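Local coordinates for malonyl CoA-acyl carrier protein transacylase (Burkholderia pseudomallei, PDB 3G87), which probably transfers malonyl groups from malonyl-CoA to the phosphopantetheine thiol of holo-acyl carrier protein, releasing free CoA, at residues M5-F11 and E83-A89; M21-F26 and V68-T73; R215-P219 and N234-S238. All coordinates share one frame; numbering follows the deposited sequence.

Contact 1: M5-F11 and E83-A89; sequences MLNTFMF and ETPDFLA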
loop_
_atom_site.group_PDB
_atom_site.type_symbol
_atom_site.label_atom_id
_atom_site.label_comp_id
_atom_site.label_asym_id
_atom_site.label_seq_id
_atom_site.Cartn_x
_atom_site.Cartn_y
_atom_site.Cartn_z
ATOM N N MET A 5 14.143 -14.073 14.078
ATOM C CA MET A 5 13.260 -15.278 14.312
ATOM C C MET A 5 12.101 -15.386 13.281
ATOM O O MET A 5 12.377 -15.702 12.133
ATOM C CB MET A 5 12.810 -15.363 15.794
ATOM C CG MET A 5 12.603 -16.740 16.446
ATOM S SD MET A 5 13.840 -18.010 16.033
ATOM C CE MET A 5 15.275 -17.673 17.106
ATOM N N LEU A 6 10.848 -15.132 13.652
ATOM C CA LEU A 6 9.757 -15.070 12.647
ATOM C C LEU A 6 9.988 -13.887 11.735
ATOM O O LEU A 6 10.288 -12.814 12.224
ATOM C CB LEU A 6 8.413 -14.877 13.304
ATOM C CG LEU A 6 7.769 -15.989 14.100
ATOM C CD1 LEU A 6 6.685 -15.406 14.981
ATOM C CD2 LEU A 6 7.156 -17.023 13.147
ATOM N N ASN A 7 9.848 -14.064 10.418
ATOM C CA ASN A 7 10.145 -12.992 9.450
ATOM C C ASN A 7 8.901 -12.531 8.654
ATOM O O ASN A 7 8.231 -13.347 8.014
ATOM C CB ASN A 7 11.206 -13.525 8.517
ATOM C CG ASN A 7 11.832 -12.462 7.611
ATOM O OD1 ASN A 7 11.606 -11.244 7.714
ATOM N ND2 ASN A 7 12.678 -12.948 6.717
ATOM N N THR A 8 8.635 -11.252 8.689
ATOM C CA THR A 8 7.612 -10.618 7.906
ATOM C C THR A 8 8.159 -9.878 6.696
ATOM O O THR A 8 8.893 -8.998 6.834
ATOM C CB THR A 8 6.775 -9.621 8.728
ATOM O OG1 THR A 8 6.170 -10.277 9.815
ATOM C CG2 THR A 8 5.739 -9.070 7.916
ATOM N N PHE A 9 7.783 -10.282 5.515
ATOM C CA PHE A 9 8.074 -9.526 4.321
ATOM C C PHE A 9 6.960 -8.499 4.096
ATOM O O PHE A 9 5.813 -8.798 4.168
ATOM C CB PHE A 9 8.256 -10.409 3.071
ATOM C CG PHE A 9 9.519 -11.254 3.026
ATOM C CD1 PHE A 9 10.384 -11.356 4.065
ATOM C CD2 PHE A 9 9.820 -11.952 1.904
ATOM C CE1 PHE A 9 11.493 -12.125 3.989
ATOM C CE2 PHE A 9 10.944 -12.706 1.818
ATOM C CZ PHE A 9 11.779 -12.794 2.895
ATOM N N MET A 10 7.366 -7.274 3.865
ATOM C CA MET A 10 6.513 -6.133 3.697
ATOM C C MET A 10 6.830 -5.290 2.470
ATOM O O MET A 10 7.941 -5.098 2.146
ATOM C CB MET A 10 6.398 -5.320 4.997
ATOM C CG MET A 10 7.577 -4.541 5.478
ATOM S SD MET A 10 7.335 -3.890 7.072
ATOM C CE MET A 10 8.731 -2.912 7.226
ATOM N N PHE A 11 5.808 -4.848 1.779
ATOM C CA PHE A 11 5.906 -4.172 0.494
ATOM C C PHE A 11 5.289 -2.787 0.496
ATOM O O PHE A 11 4.199 -2.639 0.869
ATOM C CB PHE A 11 5.297 -5.038 -0.592
ATOM C CG PHE A 11 5.794 -6.437 -0.585
ATOM C CD1 PHE A 11 6.872 -6.802 -1.339
ATOM C CD2 PHE A 11 5.195 -7.386 0.203
ATOM C CE1 PHE A 11 7.317 -8.043 -1.317
ATOM C CE2 PHE A 11 5.659 -8.624 0.244
ATOM C CZ PHE A 11 6.704 -8.966 -0.538
ATOM N N GLU A 83 15.841 -16.726 2.334
ATOM C CA GLU A 83 14.805 -16.610 3.338
ATOM C C GLU A 83 13.406 -16.736 2.842
ATOM O O GLU A 83 13.138 -16.385 1.759
ATOM C CB GLU A 83 14.953 -15.301 4.055
ATOM C CG GLU A 83 16.300 -15.089 4.526
ATOM C CD GLU A 83 16.413 -13.864 5.289
ATOM O OE1 GLU A 83 15.607 -12.991 5.068
ATOM O OE2 GLU A 83 17.320 -13.745 6.094
ATOM N N THR A 84 12.518 -17.251 3.666
ATOM C CA THR A 84 11.113 -17.333 3.355
ATOM C C THR A 84 10.339 -16.618 4.416
ATOM O O THR A 84 10.663 -16.684 5.558
ATOM C CB THR A 84 10.563 -18.747 3.393
ATOM O OG1 THR A 84 11.027 -19.404 4.546
ATOM C CG2 THR A 84 10.922 -19.494 2.236
ATOM N N PRO A 85 9.297 -15.934 4.038
ATOM C CA PRO A 85 8.518 -15.188 5.000
ATOM C C PRO A 85 7.609 -16.076 5.842
ATOM O O PRO A 85 7.167 -17.049 5.371
ATOM C CB PRO A 85 7.715 -14.249 4.116
ATOM C CG PRO A 85 7.668 -14.876 2.869
ATOM C CD PRO A 85 8.887 -15.640 2.679
ATOM N N ASP A 86 7.369 -15.713 7.077
ATOM C CA ASP A 86 6.408 -16.368 7.909
ATOM C C ASP A 86 5.139 -15.592 7.844
ATOM O O ASP A 86 4.134 -16.081 8.227
ATOM C CB ASP A 86 6.837 -16.427 9.374
ATOM C CG ASP A 86 8.000 -17.263 9.599
ATOM O OD1 ASP A 86 9.034 -16.718 9.851
ATOM O OD2 ASP A 86 7.888 -18.464 9.541
ATOM N N PHE A 87 5.198 -14.369 7.355
ATOM C CA PHE A 87 4.058 -13.473 7.394
ATOM C C PHE A 87 4.208 -12.460 6.307
ATOM O O PHE A 87 5.279 -12.063 6.001
ATOM C CB PHE A 87 3.933 -12.771 8.756
ATOM C CG PHE A 87 3.432 -13.630 9.861
ATOM C CD1 PHE A 87 2.158 -14.024 9.927
ATOM C CD2 PHE A 87 4.256 -14.016 10.856
ATOM C CE1 PHE A 87 1.739 -14.792 10.918
ATOM C CE2 PHE A 87 3.820 -14.806 11.852
ATOM C CZ PHE A 87 2.556 -15.180 11.884
ATOM N N LEU A 88 3.106 -12.050 5.725
ATOM C CA LEU A 88 3.157 -11.067 4.631
ATOM C C LEU A 88 2.164 -9.894 4.862
ATOM O O LEU A 88 1.021 -10.108 5.320
ATOM C CB LEU A 88 2.886 -11.770 3.280
ATOM C CG LEU A 88 3.956 -12.783 2.881
ATOM C CD1 LEU A 88 3.358 -13.909 2.077
ATOM C CD2 LEU A 88 5.043 -12.093 2.079
ATOM N N ALA A 89 2.613 -8.671 4.556
ATOM C CA ALA A 89 1.738 -7.514 4.607
ATOM C C ALA A 89 2.194 -6.504 3.568
ATOM O O ALA A 89 3.382 -6.341 3.357
ATOM C CB ALA A 89 1.689 -6.871 6.049
#
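Pro85, just before strand 87-89, puts CB over a face of the Phe9 ring on strand 6-11, 3.9 Å from the ring centroid and 19° off the normal, a CH-pi contact, while Pro85 CD meets Phe9 CE2. Next to them Leu88 CD2 touches both Phe9 CB and the edge of the Phe11 ring, and Tyr74 of helix 59-81 covers this packed side. On the other face of the sheet Thr8 OG1, buried 3.5 Å from Phe87 CB, has no hydrogen-bonding partner in the model. Three parallel bridges join the strands, with Phe9 N hydrogen-bonded to Phe87 O at 3.1 Å. Strand 87-90 then runs into a GxSxG sequence, touched by the Phe11 side chain and consistent with the nucleophile elbow of acyltransferases. The solvent side is the loop before strand 87-89, with Thr84 exposed and Glu83 partly so. Asp86 is partly exposed yet firmly hydrogen-bonded: its OD1 takes the Asn7 N-H at 2.8 Å and 167° through the anti lone pair, and Asp86 N gives a 2.7 Å hydrogen bond to Asn7 O. Asn7 OD1 turns to Thr272. Asp86 thus extends the ladder back beyond its first bridge, Thr8 with Phe87, a carboxylate oxygen replacing a backbone carbonyl.

Contact 2: M21-F26 and V68-T73; sequences MGGALF and VVNALT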
loop_
_atom_site.group_PDB
_atom_site.type_symbol
_atom_site.label_atom_id
_atom_site.label_comp_id
_atom_site.label_asym_id
_atom_site.label_seq_id
_atom_site.Cartn_x
_atom_site.Cartn_y
_atom_site.Cartn_z
ATOM N N MET A 21 14.333 3.661 -9.290
ATOM C CA MET A 21 13.882 2.441 -8.630
ATOM C C MET A 21 13.965 1.218 -9.568
ATOM O O MET A 21 13.726 1.309 -10.795
ATOM C CB MET A 21 12.457 2.606 -8.087
ATOM C CG MET A 21 11.420 2.717 -9.178
ATOM S SD MET A 21 9.762 3.389 -8.801
ATOM C CE MET A 21 9.174 2.286 -7.572
ATOM N N GLY A 22 14.240 0.089 -8.998
ATOM C CA GLY A 22 14.433 -1.079 -9.797
ATOM C C GLY A 22 15.859 -1.265 -10.217
ATOM O O GLY A 22 16.459 -2.136 -9.764
ATOM N N GLY A 23 16.366 -0.424 -11.092
ATOM C CA GLY A 23 17.758 -0.455 -11.470
ATOM C C GLY A 23 18.143 -1.652 -12.296
ATOM O O GLY A 23 17.564 -1.903 -13.280
ATOM N N ALA A 24 19.105 -2.406 -11.831
ATOM C CA ALA A 24 19.616 -3.533 -12.560
ATOM C C ALA A 24 18.780 -4.776 -12.422
ATOM O O ALA A 24 18.914 -5.673 -13.177
ATOM C CB ALA A 24 20.996 -3.783 -12.185
ATOM N N LEU A 25 17.873 -4.780 -11.460
ATOM C CA LEU A 25 16.877 -5.815 -11.336
ATOM C C LEU A 25 16.085 -6.072 -12.580
ATOM O O LEU A 25 15.680 -7.145 -12.779
ATOM C CB LEU A 25 15.901 -5.493 -10.255
ATOM C CG LEU A 25 16.367 -5.666 -8.821
ATOM C CD1 LEU A 25 15.363 -5.066 -7.909
ATOM C CD2 LEU A 25 16.589 -7.113 -8.522
ATOM N N PHE A 26 15.847 -5.072 -13.394
ATOM C CA PHE A 26 15.073 -5.255 -14.599
ATOM C C PHE A 26 15.698 -6.173 -15.615
ATOM O O PHE A 26 15.052 -6.943 -16.180
ATOM C CB PHE A 26 14.719 -3.921 -15.260
ATOM C CG PHE A 26 13.632 -3.194 -14.571
ATOM C CD1 PHE A 26 13.879 -2.076 -13.849
ATOM C CD2 PHE A 26 12.372 -3.646 -14.619
ATOM C CE1 PHE A 26 12.889 -1.472 -13.211
ATOM C CE2 PHE A 26 11.436 -3.035 -14.001
ATOM C CZ PHE A 26 11.672 -1.958 -13.295
ATOM N N VAL A 68 5.979 -3.959 -9.781
ATOM C CA VAL A 68 7.032 -4.707 -10.476
ATOM C C VAL A 68 8.347 -4.566 -9.710
ATOM O O VAL A 68 9.086 -5.541 -9.506
ATOM C CB VAL A 68 7.189 -4.236 -11.937
ATOM C CG1 VAL A 68 8.289 -5.008 -12.612
ATOM C CG2 VAL A 68 5.869 -4.422 -12.696
ATOM N N VAL A 69 8.630 -3.351 -9.242
ATOM C CA VAL A 69 9.810 -3.168 -8.425
ATOM C C VAL A 69 9.722 -3.955 -7.116
ATOM O O VAL A 69 10.695 -4.677 -6.737
ATOM C CB VAL A 69 10.188 -1.704 -8.278
ATOM C CG1 VAL A 69 11.353 -1.538 -7.297
ATOM C CG2 VAL A 69 10.574 -1.114 -9.729
ATOM N N ASN A 70 8.583 -3.890 -6.440
ATOM C CA ASN A 70 8.452 -4.681 -5.235
ATOM C C ASN A 70 8.680 -6.159 -5.564
ATOM O O ASN A 70 9.400 -6.849 -4.856
ATOM C CB ASN A 70 7.056 -4.511 -4.623
ATOM C CG ASN A 70 6.843 -3.161 -4.009
ATOM O OD1 ASN A 70 7.752 -2.302 -3.954
ATOM N ND2 ASN A 70 5.618 -2.940 -3.528
ATOM N N ALA A 71 8.033 -6.672 -6.600
ATOM C CA ALA A 71 8.200 -8.081 -6.977
ATOM C C ALA A 71 9.640 -8.487 -7.271
ATOM O O ALA A 71 10.111 -9.518 -6.819
ATOM C CB ALA A 71 7.345 -8.383 -8.203
ATOM N N LEU A 72 10.329 -7.715 -8.089
ATOM C CA LEU A 72 11.669 -8.084 -8.496
ATOM C C LEU A 72 12.596 -8.097 -7.295
ATOM O O LEU A 72 13.361 -9.056 -7.106
ATOM C CB LEU A 72 12.144 -7.113 -9.574
ATOM C CG LEU A 72 11.973 -7.627 -11.028
ATOM C CD1 LEU A 72 10.658 -8.379 -11.323
ATOM C CD2 LEU A 72 12.162 -6.495 -12.009
ATOM N N THR A 73 12.487 -7.065 -6.458
ATOM C CA THR A 73 13.206 -7.003 -5.193
ATOM C C THR A 73 12.904 -8.238 -4.363
ATOM O O THR A 73 13.831 -8.858 -3.839
ATOM C CB THR A 73 12.792 -5.813 -4.402
ATOM O OG1 THR A 73 12.928 -4.672 -5.225
ATOM C CG2 THR A 73 13.709 -5.639 -3.213
#
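Phe26 reaches from helix 25-28 to helix 59-81, where Val68, Val69 and Leu72 receive it, a worked example of a turn and a helix joined by apolar packing. Its CB heads neither toward nor away from helix 59-81, but chi1 of -76° sets CG anti to the carbonyl carbon and swings the ring toward the partner. CD2 then meets Leu72 CD2 at 3.9 Å, and CE2 meets Val68 CG1 at 4.0 Å and the same leucine methyl slightly farther off. Farther out, CZ stops 3.8 Å from Val69 CG2, which CE1 also approaches more distantly. Beside the ring, the carbonyl oxygen of Met21 lies in the ring plane, at the edge. All three aliphatic side chains stand at about a right angle to that of Phe26, and Ile44, Arg45 and Cys48 of helix 44-50 add to its surroundings.

Val69 also serves the turn itself, and its CG2 is 4.0 Å from Met21 CG. Gly22 begins a type II' turn ending at Leu25; with no side chain on Gly22, its backbone lies directly against both methyls of Val69, CG1 being 3.7 Å from Gly22 N and CG2 3.9 Å from Gly22 CA. At the end of the turn, Leu25 packs CB on Leu72 CB and brings CD1 to 3.6 Å from Thr73 OG1. That hydroxyl donates to Val69 O at 2.7 Å, from above the carbonyl plane, while Thr73 N reaches the same oxygen from the other face.

With its hydroxyl already spent within its own helix, Thr73 meets Leu25 without a polar demand. The two segments therefore meet through van der Waals and hydrophobic packing, even where a polar side chain takes part.

Contact 3: R215-P219 and N234-S238; sequences RLADP and NGRVS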
loop_
_atom_site.group_PDB
_atom_site.type_symbol
_atom_site.label_atom_id
_atom_site.label_comp_id
_atom_site.label_asym_id
_atom_site.label_seq_id
_atom_site.Cartn_x
_atom_site.Cartn_y
_atom_site.Cartn_z
ATOM N N ARG A 215 -9.047 -16.603 -11.009
ATOM C CA ARG A 215 -9.216 -17.610 -9.984
ATOM C C ARG A 215 -8.060 -17.402 -9.009
ATOM O O ARG A 215 -6.902 -17.674 -9.341
ATOM C CB ARG A 215 -9.241 -19.008 -10.621
ATOM N N LEU A 216 -8.364 -16.843 -7.828
ATOM C CA LEU A 216 -7.354 -16.483 -6.822
ATOM C C LEU A 216 -7.187 -17.583 -5.780
ATOM O O LEU A 216 -8.159 -17.937 -5.118
ATOM C CB LEU A 216 -7.767 -15.200 -6.133
ATOM C CG LEU A 216 -7.155 -14.004 -6.787
ATOM C CD1 LEU A 216 -7.828 -13.703 -8.081
ATOM C CD2 LEU A 216 -7.301 -12.860 -5.856
ATOM N N ALA A 217 -5.969 -18.132 -5.649
ATOM C CA ALA A 217 -5.700 -19.220 -4.683
ATOM C C ALA A 217 -5.667 -18.704 -3.239
ATOM O O ALA A 217 -5.412 -17.526 -2.995
ATOM C CB ALA A 217 -4.394 -20.027 -5.063
ATOM N N ASP A 218 -5.956 -19.576 -2.279
ATOM C CA ASP A 218 -5.898 -19.205 -0.854
ATOM C C ASP A 218 -4.402 -19.006 -0.538
ATOM O O ASP A 218 -3.540 -19.655 -1.181
ATOM C CB ASP A 218 -6.518 -20.308 0.029
ATOM C CG ASP A 218 -8.057 -20.413 -0.109
ATOM O OD1 ASP A 218 -8.759 -19.389 -0.334
ATOM O OD2 ASP A 218 -8.582 -21.539 0.027
ATOM N N PRO A 219 -4.069 -18.112 0.414
ATOM C CA PRO A 219 -2.622 -17.867 0.646
ATOM C C PRO A 219 -1.864 -19.044 1.270
ATOM O O PRO A 219 -2.356 -19.686 2.177
ATOM C CB PRO A 219 -2.599 -16.659 1.608
ATOM C CG PRO A 219 -3.948 -16.114 1.646
ATOM C CD PRO A 219 -4.922 -17.208 1.212
ATOM N N ASN A 234 -9.567 -17.891 4.095
ATOM C CA ASN A 234 -9.673 -18.744 2.948
ATOM C C ASN A 234 -11.012 -18.481 2.289
ATOM O O ASN A 234 -12.001 -18.320 2.944
ATOM C CB ASN A 234 -9.476 -20.196 3.306
ATOM C CG ASN A 234 -8.064 -20.524 3.638
ATOM O OD1 ASN A 234 -7.169 -19.885 3.212
ATOM N ND2 ASN A 234 -7.873 -21.539 4.398
ATOM N N GLY A 235 -10.999 -18.340 0.992
ATOM C CA GLY A 235 -12.169 -17.942 0.274
ATOM C C GLY A 235 -12.537 -16.489 0.204
ATOM O O GLY A 235 -13.423 -16.164 -0.503
ATOM N N ARG A 236 -11.869 -15.603 0.908
ATOM C CA ARG A 236 -12.258 -14.218 0.859
ATOM C C ARG A 236 -11.218 -13.335 0.257
ATOM O O ARG A 236 -11.188 -12.156 0.497
ATOM C CB ARG A 236 -12.603 -13.667 2.233
ATOM C CG ARG A 236 -13.307 -14.570 3.155
ATOM C CD ARG A 236 -14.737 -14.623 2.833
ATOM N NE ARG A 236 -15.532 -13.660 3.561
ATOM C CZ ARG A 236 -16.811 -13.452 3.336
ATOM N NH1 ARG A 236 -17.426 -14.123 2.391
ATOM N NH2 ARG A 236 -17.466 -12.576 4.059
ATOM N N VAL A 237 -10.359 -13.905 -0.534
ATOM C CA VAL A 237 -9.290 -13.133 -1.126
ATOM C C VAL A 237 -9.798 -12.037 -2.027
ATOM O O VAL A 237 -9.484 -10.924 -1.837
ATOM C CB VAL A 237 -8.269 -14.019 -1.831
ATOM C CG1 VAL A 237 -7.082 -13.266 -2.216
ATOM C CG2 VAL A 237 -7.921 -15.183 -0.974
ATOM N N SER A 238 -10.595 -12.359 -3.016
ATOM C CA SER A 238 -11.134 -11.324 -3.848
ATOM C C SER A 238 -12.004 -10.420 -3.067
ATOM O O SER A 238 -12.009 -9.259 -3.276
ATOM C CB SER A 238 -11.907 -11.906 -5.003
ATOM O OG SER A 238 -11.125 -12.857 -5.592
#
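Asp218 and Gly235 make the polar link of this surface contact: Gly235 N donates to Asp218 OD1 at 2.8 Å, with an angle of 162° at the hydrogen, and comes from above the carboxylate plane. Alongside, the carboxylate of Asp218 and the amide of Asn234 are stacked, their planes 28° apart, and Asn234 OD1 lies 3.3 Å from Asp218 CB.

The apolar half is centred on Val237. Its CG1 meets Leu216 CD2 at 3.7 Å, the two side chains being inclined to each other, and its CG2 faces Ala217 O and, more distantly, Pro219 CD. Leu216 CD2 also comes 3.8 Å from Ser238 OG, so this one methyl touches two successive residues at the helix start.

Backbone shape positions the Gly235 N-H. Gly235 has a positive phi of 82°, a conformation readily open to glycine; the chain turns there, presents its N-H to the aspartate, and continues through Arg236 at the N-cap. Arg236 NH1 forms a salt bridge with Glu239.

Farther out, a backbone hydrogen bond between Ala217 and Cys104 holds 215-219 from outside, while Leu216 rests on Phe105, Pro219 on Ala102 and Cys104, and Val237 on Tyr232. The contact thereby joins the first turn of helix 237-243 to the connection running from helix 201-211 to the short edge strand 223-224 of the parallel sheet.

How the contacts relate
From the N terminus, strand 6-11 opens the loop that contact 1 closes when the chain, after a largely helical excursion, returns as strand 87-90 beside it. Contact 2 is nested within that loop: the turn at 21-26 meets helix 59-81, the helix leading into the returning strand. The two touch where Phe11 CB packs on Asn70 ND2, so helix and sheet are joined directly. Contact 3 follows in series, a short loop spanning strand 223-224 at the sheet edge, with its centre about 19 Å from that of contact 1. Together they tie the sheet core, its helical covering and a peripheral connection within one acyltransferase domain.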